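Local coordinates for CBS domain protein (Streptococcus pneumoniae serotype 4, PDB 7LZG), which is of unknown function but carries a pair of CBS domains, modules that in relatives often bind adenine nucleotides and regulate their partners, at residues B[27-32]-B[125-130]. Residues are numbered along the deposited sequence; the frame is centred on the assembly and turned at random.
Sequences LAVLID and GIFQGI
Leu27, in the connection leading to strand 30-31, brings one methyl, CD1, into the corner formed by Phe127 and Ile130 of strand 127-132. Against the phenyl ring this methyl arrives at the edge, close to the ring plane, with CD1 3.6 Å from CZ of Phe127, and the two side chains run at about a right angle to each other. The same methyl lies 3.5 Å from CG1 of Ile130. The second branch, CD2, leaves the ring to CD1 and sits 3.8 Å from Ile130 CG1, so both methyls of the fork rest against that methylene. Ile130 presents it there because CG1 stands between its backbone N and carbonyl carbon (chi1 53°), while CG2 turns to the edge of the Phe127 ring, in its plane.

Val29, two residues on, takes the neighbouring ring atom: its CG1 is 3.9 Å from CE2 of Phe127, coming in obliquely, and the two side chains run alongside each other, pointing opposite ways. Phe127 can meet both residues because its ring swings out anti to the backbone N (chi1 171°). One face of the ring has the backbone N of Gly129 over its centre, 3.8 Å above the plane. Gly129 forms a classic beta bulge with Gln128, opposite Val120.

Beyond the pair, Pro52 touches both Val29 and Phe127, Pro119 touches the Phe127 side chain, and Phe117 meets Ile130. In this pair of CBS repeats the arrangement thus joins the segment leading into strand 30-31, at the side of one three-stranded sheet, to the middle strand of the other. Between the two segments the contact is purely apolar, so it rests on burying hydrocarbon and not on directional polar bonds.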
ATOM      1  N   LEU B  27      -3.212  11.380 -12.618  1.00 55.91           N
ATOM      2  CA  LEU B  27      -3.418  11.213 -11.189  1.00 50.08           C
ATOM      3  C   LEU B  27      -4.504  12.157 -10.700  1.00 49.23           C
ATOM      4  O   LEU B  27      -4.728  13.226 -11.275  1.00 50.74           O
ATOM      5  CB  LEU B  27      -2.134  11.482 -10.397  1.00 44.63           C
ATOM      6  CG  LEU B  27      -1.007  10.459 -10.484  1.00 41.72           C
ATOM      7  CD1 LEU B  27       0.280  11.088  -9.994  1.00 36.44           C
ATOM      8  CD2 LEU B  27      -1.352   9.227  -9.664  1.00 42.98           C
ATOM      9  N   ALA B  28      -5.172  11.752  -9.626  1.00 47.26           N
ATOM     10  CA  ALA B  28      -6.081  12.631  -8.904  1.00 50.45           C
ATOM     11  C   ALA B  28      -5.318  13.265  -7.749  1.00 41.95           C
ATOM     12  O   ALA B  28      -4.814  12.556  -6.871  1.00 46.65           O
ATOM     13  CB  ALA B  28      -7.301  11.861  -8.397  1.00 48.07           C
ATOM     14  N   VAL B  29      -5.213  14.592  -7.760  1.00 40.73           N
ATOM     15  CA  VAL B  29      -4.538  15.330  -6.702  1.00 38.68           C
ATOM     16  C   VAL B  29      -5.566  16.204  -5.990  1.00 40.65           C
ATOM     17  O   VAL B  29      -6.694  16.379  -6.450  1.00 50.75           O
ATOM     18  CB  VAL B  29      -3.364  16.178  -7.231  1.00 31.73           C
ATOM     19  CG1 VAL B  29      -2.445  15.332  -8.099  1.00 34.34           C
ATOM     20  CG2 VAL B  29      -3.877  17.382  -8.000  1.00 38.23           C
ATOM     21  N   LEU B  30      -5.156  16.754  -4.850  1.00 34.77           N
ATOM     22  CA  LEU B  30      -6.012  17.600  -4.031  1.00 34.54           C
ATOM     23  C   LEU B  30      -5.317  18.925  -3.757  1.00 39.55           C
ATOM     24  O   LEU B  30      -4.117  18.957  -3.469  1.00 36.34           O
ATOM     25  CB  LEU B  30      -6.367  16.915  -2.702  1.00 31.19           C
ATOM     26  CG  LEU B  30      -7.281  15.689  -2.755  1.00 32.38           C
ATOM     27  CD1 LEU B  30      -7.430  15.064  -1.375  1.00 20.38           C
ATOM     28  CD2 LEU B  30      -8.641  16.065  -3.321  1.00 45.92           C
ATOM     29  N   ILE B  31      -6.078  20.019  -3.852  1.00 48.19           N
ATOM     30  CA  ILE B  31      -5.558  21.318  -3.444  1.00 50.64           C
ATOM     31  C   ILE B  31      -5.468  21.370  -1.925  1.00 42.86           C
ATOM     32  O   ILE B  31      -6.299  20.800  -1.207  1.00 40.61           O
ATOM     33  CB  ILE B  31      -6.431  22.470  -3.976  1.00 52.60           C
ATOM     34  CG1 ILE B  31      -7.915  22.104  -3.892  1.00 48.65           C
ATOM     35  CG2 ILE B  31      -6.013  22.854  -5.387  1.00 52.84           C
ATOM     36  CD1 ILE B  31      -8.842  23.227  -4.303  1.00 57.99           C
ATOM     37  N   ASP B  32      -4.449  22.073  -1.427  1.00 36.08           N
ATOM     38  CA  ASP B  32      -4.242  22.161   0.014  1.00 40.84           C
ATOM     39  C   ASP B  32      -5.359  22.921   0.719  1.00 32.65           C
ATOM     40  O   ASP B  32      -5.479  22.820   1.945  1.00 27.83           O
ATOM     41  CB  ASP B  32      -2.889  22.811   0.312  1.00 39.38           C
ATOM     42  CG  ASP B  32      -2.705  24.139  -0.398  1.00 49.68           C
ATOM     43  OD1 ASP B  32      -3.578  24.511  -1.213  1.00 49.55           O
ATOM     44  OD2 ASP B  32      -1.683  24.812  -0.139  1.00 44.46           O
ATOM     45  N   GLY B 125       9.708  22.816  -7.808  1.00 92.19           N
ATOM     46  CA  GLY B 125       8.781  22.483  -6.743  1.00 77.97           C
ATOM     47  C   GLY B 125       7.433  22.018  -7.252  1.00 64.87           C
ATOM     48  O   GLY B 125       6.493  21.844  -6.471  1.00 57.46           O
ATOM     49  N   ILE B 126       7.329  21.813  -8.559  1.00 65.61           N
ATOM     50  CA  ILE B 126       6.086  21.387  -9.192  1.00 57.67           C
ATOM     51  C   ILE B 126       5.990  19.869  -9.134  1.00 58.86           C
ATOM     52  O   ILE B 126       6.977  19.156  -9.355  1.00 55.54           O
ATOM     53  CB  ILE B 126       6.003  21.906 -10.643  1.00 59.94           C
ATOM     54  CG1 ILE B 126       5.265  23.248 -10.696  1.00 63.49           C
ATOM     55  CG2 ILE B 126       5.322  20.898 -11.557  1.00 61.82           C
ATOM     56  CD1 ILE B 126       5.970  24.380  -9.981  1.00 80.72           C
ATOM     57  N   PHE B 127       4.795  19.371  -8.821  1.00 58.50           N
ATOM     58  CA  PHE B 127       4.554  17.938  -8.751  1.00 51.01           C
ATOM     59  C   PHE B 127       4.366  17.366 -10.152  1.00 50.26           C
ATOM     60  O   PHE B 127       3.551  17.867 -10.933  1.00 47.70           O
ATOM     61  CB  PHE B 127       3.328  17.655  -7.884  1.00 41.96           C
ATOM     62  CG  PHE B 127       2.869  16.231  -7.931  1.00 33.19           C
ATOM     63  CD1 PHE B 127       3.566  15.244  -7.261  1.00 33.33           C
ATOM     64  CD2 PHE B 127       1.734  15.881  -8.643  1.00 30.69           C
ATOM     65  CE1 PHE B 127       3.144  13.933  -7.302  1.00 35.90           C
ATOM     66  CE2 PHE B 127       1.307  14.572  -8.688  1.00 30.47           C
ATOM     67  CZ  PHE B 127       2.014  13.596  -8.018  1.00 35.23           C
ATOM     68  N   GLN B 128       5.117  16.309 -10.466  1.00 60.27           N
ATOM     69  CA  GLN B 128       5.120  15.719 -11.798  1.00 61.43           C
ATOM     70  C   GLN B 128       4.615  14.285 -11.851  1.00 59.10           C
ATOM     71  O   GLN B 128       4.051  13.889 -12.875  1.00 59.84           O
ATOM     72  CB  GLN B 128       6.535  15.765 -12.400  1.00 63.34           C
ATOM     73  CG  GLN B 128       7.042  17.168 -12.714  1.00 69.37           C
ATOM     74  CD  GLN B 128       6.326  17.801 -13.896  1.00 84.18           C
ATOM     75  OE1 GLN B 128       5.208  18.301 -13.768  1.00 86.72           O
ATOM     76  NE2 GLN B 128       6.971  17.781 -15.057  1.00 94.20           N
ATOM     77  N   GLY B 129       4.804  13.496 -10.800  1.00 56.00           N
ATOM     78  CA  GLY B 129       4.342  12.119 -10.821  1.00 50.17           C
ATOM     79  C   GLY B 129       4.735  11.393  -9.555  1.00 43.44           C
ATOM     80  O   GLY B 129       5.377  11.954  -8.659  1.00 43.43           O
ATOM     81  N   ILE B 130       4.341  10.118  -9.492  1.00 36.73           N
ATOM     82  CA  ILE B 130       4.590   9.279  -8.326  1.00 35.53           C
ATOM     83  C   ILE B 130       5.085   7.909  -8.769  1.00 31.61           C
ATOM     84  O   ILE B 130       4.821   7.457  -9.887  1.00 27.17           O
ATOM     85  CB  ILE B 130       3.333   9.126  -7.437  1.00 32.90           C
ATOM     86  CG1 ILE B 130       2.130   8.660  -8.260  1.00 31.30           C
ATOM     87  CG2 ILE B 130       3.023  10.429  -6.722  1.00 41.24           C
ATOM     88  CD1 ILE B 130       1.865   7.168  -8.205  1.00 40.93           C
TER